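Local coordinates for protein UlvanLyase-PL25 (Pseudoalteromonas sp. PLSV, PDB 5UAS) that degrades ulvan, the sulfated cell-wall polysaccharide of green seaweeds, as a polysaccharide lyase acting on its rhamnose 3-sulfate and uronic acid chain, at residues N36-V41 / Q427-E432; V41-G46 / Y222-K227; Y54-G59 / G100-L105. All blocks are in the same frame, centred on the assembly; numbering follows the deposited sequence.

In the fold
All three contacts gather around the loop that follows strand 30-33 of the beta-propeller. Interaction 1 lays residues 36-41 of this loop on strand 428-433, interaction 2 brings residues 41-46 against strand 217-227, and interaction 3 packs the next sheet, through strand 52-58, on residues 100-105. Their centres lie about 9 Å (1 and 3) and 12 Å (1 and 2, 2 and 3) apart. Along the chain, interaction 3 is nested within the loop closed by interaction 2, itself nested within that of interaction 1, and V41 is common to interactions 1 and 2. Each includes a residue bonded to the glycan, N36, Y222 or K101, so the substrate pocket draws on distant parts of the sequence.

Interaction 1: residues N36-V41 / Q427-E432; sequences NPLAIV and QMLVAE. With 83Y (3-O-sulfo-alpha-L-rhamnopyranose), chain C; GCD (4-deoxy-alpha-L-threo-hex-4-enopyranuronic acid), chain B.
L38 and P37 settle on strand 428-432 through apolar contacts alone. L38 CD1 reaches the strand backbone, 3.3 Å from the carbonyl carbon C of L429, and also touches L429 CB at 3.6 Å; the two leucine side chains cross at about a right angle. Beside them the pyrrolidine ring of P37 touches the methyl of A431 with CG and CD, CD 3.7 Å from A431 CB. L38 holds CG anti to its carbonyl carbon (chi1 -56°), which carries the branched end down onto the strand. The strand belongs to a propeller blade completed by the early strand 30-33, which lies in one sheet with late strands 412-415, 428-433 and 439-444, the velcro-like closure of a beta-propeller. Just before P37, the chain turns N36 the other way, to the substrate. Its ND2 spends its two N-H groups on the glycan: a nearly straight bond to O2 of the unsaturated uronic acid (3.0 Å, 165°) and a more bent one to sulfate oxygen O2S of the rhamnose (3.1 Å, 148°). The other end of the amide is held by K433, whose NZ bonds to N36 OD1, while N98 OD1 takes the backbone N-H of N36.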
loop_
_atom_site.group_PDB
_atom_site.type_symbol
_atom_site.label_atom_id
_atom_site.label_comp_id
_atom_site.label_asym_id
_atom_site.label_seq_id
_atom_site.Cartn_x
_atom_site.Cartn_y
_atom_site.Cartn_z
ATOM N N ASN A 36 -11.302 -4.630 5.020
ATOM C CA ASN A 36 -9.875 -4.553 5.284
ATOM C C ASN A 36 -9.563 -3.097 5.551
ATOM O O ASN A 36 -9.613 -2.299 4.612
ATOM C CB ASN A 36 -9.073 -5.038 4.082
ATOM C CG ASN A 36 -9.169 -6.529 3.877
ATOM O OD1 ASN A 36 -9.065 -7.295 4.821
ATOM N ND2 ASN A 36 -9.360 -6.951 2.634
ATOM N N PRO A 37 -9.310 -2.681 6.791
ATOM C CA PRO A 37 -9.219 -1.237 7.051
ATOM C C PRO A 37 -7.896 -0.637 6.668
ATOM O O PRO A 37 -7.784 0.594 6.676
ATOM C CB PRO A 37 -9.433 -1.123 8.572
ATOM C CG PRO A 37 -10.218 -2.406 8.957
ATOM C CD PRO A 37 -9.620 -3.459 8.013
ATOM N N LEU A 38 -6.903 -1.476 6.374
ATOM C CA LEU A 38 -5.535 -1.079 6.060
ATOM C C LEU A 38 -4.992 -2.040 5.007
ATOM O O LEU A 38 -5.432 -3.189 4.905
ATOM C CB LEU A 38 -4.603 -1.159 7.265
ATOM C CG LEU A 38 -4.944 -0.396 8.562
ATOM C CD1 LEU A 38 -4.183 -0.992 9.784
ATOM C CD2 LEU A 38 -4.620 1.051 8.375
ATOM N N ALA A 39 -3.963 -1.588 4.289
ATOM C CA ALA A 39 -3.209 -2.452 3.382
ATOM C C ALA A 39 -1.882 -1.764 3.090
ATOM O O ALA A 39 -1.742 -0.552 3.237
ATOM C CB ALA A 39 -3.962 -2.757 2.067
ATOM N N ILE A 40 -0.900 -2.567 2.696
ATOM C CA ILE A 40 0.421 -2.009 2.423
ATOM C C ILE A 40 0.391 -1.130 1.180
ATOM O O ILE A 40 1.150 -0.152 1.088
ATOM C CB ILE A 40 1.444 -3.150 2.318
ATOM C CG1 ILE A 40 1.809 -3.647 3.742
ATOM C CG2 ILE A 40 2.689 -2.701 1.511
ATOM C CD1 ILE A 40 2.435 -5.027 3.751
ATOM N N VAL A 41 -0.537 -1.386 0.258
ATOM C CA VAL A 41 -0.491 -0.633 -1.003
ATOM C C VAL A 41 -1.007 0.796 -0.830
ATOM O O VAL A 41 -0.504 1.719 -1.496
ATOM C CB VAL A 41 -1.242 -1.358 -2.125
ATOM C CG1 VAL A 41 -2.734 -1.347 -1.858
ATOM C CG2 VAL A 41 -0.974 -0.662 -3.470
ATOM N N GLN A 427 5.293 2.354 14.696
ATOM C CA GLN A 427 5.851 1.952 13.416
ATOM C C GLN A 427 4.843 1.439 12.406
ATOM O O GLN A 427 5.087 1.551 11.203
ATOM C CB GLN A 427 6.905 0.871 13.654
ATOM C CG GLN A 427 8.087 1.410 14.454
ATOM C CD GLN A 427 9.256 0.452 14.495
ATOM O OE1 GLN A 427 9.787 0.057 13.463
ATOM N NE2 GLN A 427 9.648 0.051 15.698
ATOM N N MET A 428 3.748 0.838 12.847
ATOM C CA MET A 428 2.828 0.187 11.922
ATOM C C MET A 428 1.428 0.235 12.506
ATOM O O MET A 428 1.257 0.169 13.722
ATOM C CB MET A 428 3.267 -1.273 11.681
ATOM C CG MET A 428 2.384 -2.055 10.706
ATOM S SD MET A 428 3.041 -3.738 10.428
ATOM C CE MET A 428 4.331 -3.392 9.229
ATOM N N LEU A 429 0.428 0.312 11.626
ATOM C CA LEU A 429 -0.974 0.208 12.001
ATOM C C LEU A 429 -1.469 -1.204 11.717
ATOM O O LEU A 429 -1.036 -1.848 10.750
ATOM C CB LEU A 429 -1.792 1.232 11.223
ATOM C CG LEU A 429 -1.479 2.667 11.640
ATOM C CD1 LEU A 429 -1.797 3.638 10.525
ATOM C CD2 LEU A 429 -2.336 3.021 12.907
ATOM N N VAL A 430 -2.351 -1.693 12.586
ATOM C CA VAL A 430 -2.860 -3.052 12.523
ATOM C C VAL A 430 -4.367 -3.021 12.709
ATOM O O VAL A 430 -4.883 -2.287 13.562
ATOM C CB VAL A 430 -2.223 -3.919 13.628
ATOM C CG1 VAL A 430 -2.560 -5.386 13.403
ATOM C CG2 VAL A 430 -0.759 -3.673 13.730
ATOM N N ALA A 431 -5.073 -3.868 11.977
ATOM C CA ALA A 431 -6.517 -3.998 12.154
ATOM C C ALA A 431 -6.821 -5.429 12.520
ATOM O O ALA A 431 -6.397 -6.342 11.821
ATOM C CB ALA A 431 -7.284 -3.616 10.882
ATOM N N GLU A 432 -7.557 -5.621 13.614
ATOM C CA GLU A 432 -7.861 -6.952 14.125
ATOM C C GLU A 432 -9.174 -7.411 13.498
ATOM O O GLU A 432 -10.256 -7.212 14.054
ATOM C CB GLU A 432 -7.921 -6.908 15.645
ATOM C CG GLU A 432 -8.392 -8.202 16.319
ATOM C CD GLU A 432 -8.596 -7.985 17.809
ATOM O OE1 GLU A 432 -8.689 -6.808 18.236
ATOM O OE2 GLU A 432 -8.631 -8.968 18.570
HETATM C C1 83Y C . -6.846 -6.440 -4.854
HETATM C C2 83Y C . -6.806 -5.819 -3.468
HETATM C C3 83Y C . -7.745 -6.563 -2.500
HETATM C C4 83Y C . -7.520 -8.079 -2.502
HETATM C C5 83Y C . -7.476 -8.594 -3.927
HETATM C C6 83Y C . -7.041 -10.061 -3.943
HETATM O O1S 83Y C . -7.896 -4.528 0.669
HETATM O O2 83Y C . -5.484 -5.857 -2.995
HETATM O O2S 83Y C . -9.768 -5.919 -0.226
HETATM O O3 83Y C . -7.536 -6.040 -1.204
HETATM O O3S 83Y C . -8.891 -4.027 -1.439
HETATM O O5 83Y C . -6.604 -7.838 -4.773
HETATM S S 83Y C . -8.570 -5.106 -0.506
HETATM O O4 83Y C . -8.621 -8.752 -1.854
HETATM C C1 GCD B . -8.309 -9.113 -0.502
HETATM C C2 GCD B . -9.617 -9.418 0.221
HETATM C C3 GCD B . -10.350 -10.527 -0.530
HETATM C C4 GCD B . -9.416 -11.664 -0.839
HETATM C C5 GCD B . -8.085 -11.524 -0.822
HETATM C C6 GCD B . -7.230 -12.679 -1.077
HETATM O O2 GCD B . -9.364 -9.799 1.585
HETATM O O3 GCD B . -10.913 -10.066 -1.763
HETATM O O5 GCD B . -7.453 -10.257 -0.503
HETATM O O6A GCD B . -7.755 -13.800 -1.257
HETATM O O6B GCD B . -5.995 -12.526 -1.084
#

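Interaction 2: residues V41-G46 / Y222-K227; sequences VQHPAG and YAWAGK. With BDP (beta-D-glucopyranuronic acid), chain D.
V41 and H43 lie along one side of strand 222-227, V41 against A223 and H43 over W224. At Y222 the strand meets the glycan: the Y222 hydroxyl donates to carboxylate oxygen O6A of a glucuronic acid (2.6 Å from OH), which lies near the plane of the phenol ring. At A223 the strand offers its carbonyl O to V41 CG2, 4.0 Å away; V41 also touches Y164, the proton acceptor, so the contact joins the loop beside the active site to this propeller strand. W224 follows, with CG anti to the backbone N (chi1 -166°), which carries the indole away from the strand backbone and against one face of the H43 ring. The imidazole and the five-membered ring form an offset stack, centroids 3.8 Å apart and planes at 8°. An alanine in place of W224 would probably leave the imidazole face uncovered and the carbonyl of I40 without the indole N-H that it accepts. A225 next gives its backbone N-H to Q166 OE1, which also bonds H43 NE2. Stacking probably sets the tilt of both buried rings, while bonds to I40 and Q166 satisfy W224 NE1 and H43 NE2 and are likely to limit rotation.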
loop_
_atom_site.group_PDB
_atom_site.type_symbol
_atom_site.label_atom_id
_atom_site.label_comp_id
_atom_site.label_asym_id
_atom_site.label_seq_id
_atom_site.Cartn_x
_atom_site.Cartn_y
_atom_site.Cartn_z
ATOM N N VAL A 41 -0.537 -1.386 0.258
ATOM C CA VAL A 41 -0.491 -0.633 -1.003
ATOM C C VAL A 41 -1.007 0.796 -0.830
ATOM O O VAL A 41 -0.504 1.719 -1.496
ATOM C CB VAL A 41 -1.242 -1.358 -2.125
ATOM C CG1 VAL A 41 -2.734 -1.347 -1.858
ATOM C CG2 VAL A 41 -0.974 -0.662 -3.470
ATOM N N GLN A 42 -1.987 1.035 0.055
ATOM C CA GLN A 42 -2.418 2.403 0.347
ATOM C C GLN A 42 -1.493 2.982 1.412
ATOM O O GLN A 42 -1.654 2.743 2.622
ATOM C CB GLN A 42 -3.885 2.432 0.776
ATOM C CG GLN A 42 -4.858 2.226 -0.356
ATOM C CD GLN A 42 -5.301 0.786 -0.548
ATOM O OE1 GLN A 42 -4.949 -0.109 0.224
ATOM N NE2 GLN A 42 -6.085 0.562 -1.574
ATOM N N HIS A 43 -0.496 3.742 0.974
ATOM C CA HIS A 43 0.523 4.189 1.914
ATOM C C HIS A 43 1.033 5.563 1.503
ATOM O O HIS A 43 1.022 5.901 0.305
ATOM C CB HIS A 43 1.701 3.193 1.935
ATOM C CG HIS A 43 2.535 3.258 0.699
ATOM N ND1 HIS A 43 3.722 3.957 0.634
ATOM C CD2 HIS A 43 2.308 2.781 -0.547
ATOM C CE1 HIS A 43 4.214 3.870 -0.589
ATOM N NE2 HIS A 43 3.365 3.183 -1.333
ATOM N N PRO A 44 1.490 6.380 2.463
ATOM C CA PRO A 44 1.427 6.131 3.917
ATOM C C PRO A 44 0.014 6.043 4.451
ATOM O O PRO A 44 -0.845 6.848 4.067
ATOM C CB PRO A 44 2.147 7.376 4.524
ATOM C CG PRO A 44 2.937 7.961 3.369
ATOM C CD PRO A 44 2.110 7.678 2.160
ATOM N N ALA A 45 -0.240 5.067 5.328
ATOM C CA ALA A 45 -1.455 5.115 6.125
ATOM C C ALA A 45 -1.275 6.004 7.340
ATOM O O ALA A 45 -2.268 6.529 7.852
ATOM C CB ALA A 45 -1.893 3.708 6.559
ATOM N N GLY A 46 -0.033 6.204 7.807
ATOM C CA GLY A 46 0.228 7.117 8.905
ATOM C C GLY A 46 1.588 7.754 8.715
ATOM O O GLY A 46 2.446 7.228 7.993
ATOM N N TYR A 222 0.330 -3.932 -10.955
ATOM C CA TYR A 222 0.172 -3.399 -9.605
ATOM C C TYR A 222 1.535 -2.893 -9.145
ATOM O O TYR A 222 2.484 -3.668 -9.079
ATOM C CB TYR A 222 -0.383 -4.471 -8.638
ATOM C CG TYR A 222 -1.790 -4.920 -8.965
ATOM C CD1 TYR A 222 -2.019 -6.001 -9.792
ATOM C CD2 TYR A 222 -2.898 -4.283 -8.406
ATOM C CE1 TYR A 222 -3.321 -6.421 -10.098
ATOM C CE2 TYR A 222 -4.202 -4.702 -8.703
ATOM C CZ TYR A 222 -4.402 -5.767 -9.555
ATOM O OH TYR A 222 -5.674 -6.211 -9.881
ATOM N N ALA A 223 1.616 -1.616 -8.784
ATOM C CA ALA A 223 2.872 -0.982 -8.398
ATOM C C ALA A 223 2.823 -0.525 -6.941
ATOM O O ALA A 223 1.757 -0.280 -6.381
ATOM C CB ALA A 223 3.158 0.226 -9.311
ATOM N N TRP A 224 4.006 -0.411 -6.342
ATOM C CA TRP A 224 4.212 0.209 -5.044
ATOM C C TRP A 224 5.334 1.213 -5.245
ATOM O O TRP A 224 6.449 0.830 -5.633
ATOM C CB TRP A 224 4.603 -0.844 -3.990
ATOM C CG TRP A 224 4.513 -0.389 -2.532
ATOM C CD1 TRP A 224 3.447 -0.543 -1.679
ATOM C CD2 TRP A 224 5.528 0.287 -1.781
ATOM N NE1 TRP A 224 3.748 -0.013 -0.457
ATOM C CE2 TRP A 224 5.018 0.510 -0.486
ATOM C CE3 TRP A 224 6.821 0.720 -2.082
ATOM C CZ2 TRP A 224 5.753 1.124 0.495
ATOM C CZ3 TRP A 224 7.555 1.347 -1.090
ATOM C CH2 TRP A 224 7.021 1.534 0.186
ATOM N N ALA A 225 5.045 2.489 -5.021
ATOM C CA ALA A 225 6.044 3.534 -5.150
ATOM C C ALA A 225 6.405 4.073 -3.775
ATOM O O ALA A 225 5.525 4.270 -2.930
ATOM C CB ALA A 225 5.526 4.661 -6.056
ATOM N N GLY A 226 7.698 4.330 -3.554
ATOM C CA GLY A 226 8.123 4.957 -2.320
ATOM C C GLY A 226 9.370 5.783 -2.551
ATOM O O GLY A 226 9.941 5.791 -3.645
ATOM N N LYS A 227 9.806 6.464 -1.497
ATOM C CA LYS A 227 11.036 7.247 -1.577
ATOM C C LYS A 227 12.253 6.361 -1.794
ATOM O O LYS A 227 12.385 5.276 -1.212
ATOM C CB LYS A 227 11.219 8.064 -0.304
ATOM C CG LYS A 227 10.478 9.372 -0.320
ATOM C CD LYS A 227 11.387 10.481 -0.787
ATOM C CE LYS A 227 11.081 11.770 -0.047
ATOM N NZ LYS A 227 12.213 12.731 -0.175
HETATM C C1 BDP D . -11.172 -6.296 -7.584
HETATM C C2 BDP D . -10.546 -7.607 -7.058
HETATM C C3 BDP D . -9.077 -7.513 -7.326
HETATM C C4 BDP D . -8.468 -6.304 -6.719
HETATM C C5 BDP D . -9.161 -5.081 -7.174
HETATM C C6 BDP D . -8.644 -4.375 -8.474
HETATM O O2 BDP D . -10.840 -7.738 -5.662
HETATM O O3 BDP D . -8.757 -7.676 -8.718
HETATM O O4 BDP D . -8.189 -6.262 -5.306
HETATM O O5 BDP D . -10.548 -5.090 -7.067
HETATM O O6A BDP D . -7.511 -4.602 -8.911
HETATM O O6B BDP D . -9.374 -3.546 -9.043
#

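Interaction 3: residues Y54-G59 / G100-L105; sequences YVSYQG and GKPTML. With 83Y (3-O-sulfo-alpha-L-rhamnopyranose), chain C.
Two successive sheets of the beta-propeller meet here, strand 54-58 of one facing P102 and M104 at the start of the next, with the short strand segments running nearly antiparallel (156°) and 7.5 Å apart at their closest. M104 packs at the end of the interface away from the glycan: its SD lies 3.6 Å from Y54 CB, and the chain then bends at chi3 (-64°) to set CE against the CB of S56. P102 turns CG and CD to the strand backbone, CG 3.5 Å from the N of Y57 and CD close to the Y57 carbonyl carbon. The OG of S56 also touches the proline ring, though its hydrogen bond goes to the carbonyl of A45. Between the sheets one water bridges S56 O (3.0 Å) and P102 O (2.8 Å). Nearer the substrate, Q58 crosses K101 obliquely, its OE1 beside K101 CB. A second water links Q58 OE1 (2.6 Å) with the backbone N of G100 (2.9 Å), while Q58 NE2 bonds to N98 OD1 and V34 O. Beyond CB the bent chain of K101 leads away from strand 54-58 and turns NZ to the rhamnose sulfate, donating to O1S at 2.9 Å. N98 O and Q42 OE1 also accept from that ammonium, so three oxygens grip it. The bond to sulfate probably gains from opposite charges, and the two protein acceptors probably help to hold the ammonium where it meets the sulfate.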
loop_
_atom_site.group_PDB
_atom_site.type_symbol
_atom_site.label_atom_id
_atom_site.label_comp_id
_atom_site.label_asym_id
_atom_site.label_seq_id
_atom_site.Cartn_x
_atom_site.Cartn_y
_atom_site.Cartn_z
ATOM N N TYR A 54 0.257 10.607 13.156
ATOM C CA TYR A 54 -1.044 10.656 12.504
ATOM C C TYR A 54 -1.344 9.307 11.865
ATOM O O TYR A 54 -0.470 8.698 11.244
ATOM C CB TYR A 54 -1.062 11.757 11.438
ATOM C CG TYR A 54 -0.723 13.114 12.000
ATOM C CD1 TYR A 54 0.609 13.554 12.049
ATOM C CD2 TYR A 54 -1.718 13.963 12.487
ATOM C CE1 TYR A 54 0.941 14.782 12.592
ATOM C CE2 TYR A 54 -1.405 15.209 13.017
ATOM C CZ TYR A 54 -0.069 15.620 13.070
ATOM O OH TYR A 54 0.271 16.852 13.591
ATOM N N VAL A 55 -2.589 8.840 11.995
ATOM C CA VAL A 55 -2.949 7.513 11.507
ATOM C C VAL A 55 -4.293 7.564 10.796
ATOM O O VAL A 55 -5.202 8.293 11.213
ATOM C CB VAL A 55 -2.980 6.485 12.659
ATOM C CG1 VAL A 55 -1.620 6.426 13.318
ATOM C CG2 VAL A 55 -4.063 6.857 13.701
ATOM N N SER A 56 -4.434 6.770 9.734
ATOM C CA SER A 56 -5.684 6.781 8.987
ATOM C C SER A 56 -6.043 5.372 8.581
ATOM O O SER A 56 -5.170 4.538 8.361
ATOM C CB SER A 56 -5.607 7.673 7.728
ATOM O OG SER A 56 -4.688 7.152 6.756
ATOM N N TYR A 57 -7.341 5.126 8.446
ATOM C CA TYR A 57 -7.827 3.782 8.171
ATOM C C TYR A 57 -9.248 3.907 7.649
ATOM O O TYR A 57 -9.876 4.967 7.738
ATOM C CB TYR A 57 -7.805 2.892 9.446
ATOM C CG TYR A 57 -8.740 3.412 10.533
ATOM C CD1 TYR A 57 -8.350 4.461 11.347
ATOM C CD2 TYR A 57 -10.037 2.909 10.663
ATOM C CE1 TYR A 57 -9.207 4.986 12.301
ATOM C CE2 TYR A 57 -10.905 3.412 11.626
ATOM C CZ TYR A 57 -10.470 4.455 12.426
ATOM O OH TYR A 57 -11.346 4.958 13.349
ATOM N N GLN A 58 -9.777 2.788 7.182
ATOM C CA GLN A 58 -11.124 2.734 6.617
ATOM C C GLN A 58 -12.170 2.387 7.684
ATOM O O GLN A 58 -12.116 1.320 8.291
ATOM C CB GLN A 58 -11.129 1.717 5.475
ATOM C CG GLN A 58 -12.467 1.520 4.803
ATOM C CD GLN A 58 -12.382 0.419 3.781
ATOM O OE1 GLN A 58 -11.962 0.648 2.632
ATOM N NE2 GLN A 58 -12.727 -0.797 4.192
ATOM N N GLY A 59 -13.138 3.277 7.879
ATOM C CA GLY A 59 -14.189 3.092 8.861
ATOM C C GLY A 59 -15.542 2.854 8.224
ATOM O O GLY A 59 -15.662 2.433 7.066
ATOM N N GLY A 100 -10.521 1.777 -1.684
ATOM C CA GLY A 100 -10.398 3.195 -1.444
ATOM C C GLY A 100 -10.110 3.578 -0.004
ATOM O O GLY A 100 -10.297 4.738 0.362
ATOM N N LYS A 101 -9.576 2.653 0.806
ATOM C CA LYS A 101 -9.097 3.024 2.133
ATOM C C LYS A 101 -8.032 4.110 1.995
ATOM O O LYS A 101 -7.431 4.270 0.925
ATOM C CB LYS A 101 -8.565 1.786 2.878
ATOM C CG LYS A 101 -7.310 1.157 2.222
ATOM C CD LYS A 101 -6.827 -0.143 2.978
ATOM C CE LYS A 101 -7.520 -1.441 2.490
ATOM N NZ LYS A 101 -7.348 -1.665 0.977
ATOM N N PRO A 102 -7.804 4.906 3.030
ATOM C CA PRO A 102 -7.141 6.199 2.819
ATOM C C PRO A 102 -5.619 6.157 2.783
ATOM O O PRO A 102 -4.961 5.308 3.396
ATOM C CB PRO A 102 -7.611 7.042 4.012
ATOM C CG PRO A 102 -7.791 5.988 5.126
ATOM C CD PRO A 102 -8.424 4.807 4.376
ATOM N N THR A 103 -5.071 7.140 2.058
ATOM C CA THR A 103 -3.642 7.455 1.998
ATOM C C THR A 103 -3.431 8.882 2.478
ATOM O O THR A 103 -4.217 9.767 2.121
ATOM C CB THR A 103 -3.147 7.308 0.549
ATOM O OG1 THR A 103 -3.295 5.935 0.154
ATOM C CG2 THR A 103 -1.669 7.771 0.388
ATOM N N MET A 104 -2.368 9.121 3.262
ATOM C CA MET A 104 -2.128 10.405 3.920
ATOM C C MET A 104 -0.865 11.085 3.411
ATOM O O MET A 104 0.087 10.413 3.006
ATOM C CB MET A 104 -1.970 10.209 5.444
ATOM C CG MET A 104 -2.008 11.488 6.271
ATOM S SD MET A 104 -1.482 11.008 7.951
ATOM C CE MET A 104 -2.813 9.891 8.401
ATOM N N LEU A 105 -0.851 12.426 3.486
ATOM C CA LEU A 105 0.332 13.227 3.201
ATOM C C LEU A 105 0.204 14.536 3.963
ATOM O O LEU A 105 -0.907 15.081 4.067
ATOM C CB LEU A 105 0.474 13.474 1.685
ATOM C CG LEU A 105 1.676 14.316 1.203
ATOM C CD1 LEU A 105 2.092 13.836 -0.186
ATOM C CD2 LEU A 105 1.345 15.796 1.169
HETATM C C1 83Y C . -6.846 -6.440 -4.854
HETATM C C2 83Y C . -6.806 -5.819 -3.468
HETATM C C3 83Y C . -7.745 -6.563 -2.500
HETATM C C4 83Y C . -7.520 -8.079 -2.502
HETATM C C5 83Y C . -7.476 -8.594 -3.927
HETATM C C6 83Y C . -7.041 -10.061 -3.943
HETATM O O1S 83Y C . -7.896 -4.528 0.669
HETATM O O2 83Y C . -5.484 -5.857 -2.995
HETATM O O2S 83Y C . -9.768 -5.919 -0.226
HETATM O O3 83Y C . -7.536 -6.040 -1.204
HETATM O O3S 83Y C . -8.891 -4.027 -1.439
HETATM O O5 83Y C . -6.604 -7.838 -4.773
HETATM S S 83Y C . -8.570 -5.106 -0.506
HETATM O O4 83Y C . -8.621 -8.752 -1.854
HETATM O O HOH W 1 -5.300 3.505 5.575
HETATM O O HOH W 2 -12.710 1.573 0.280
#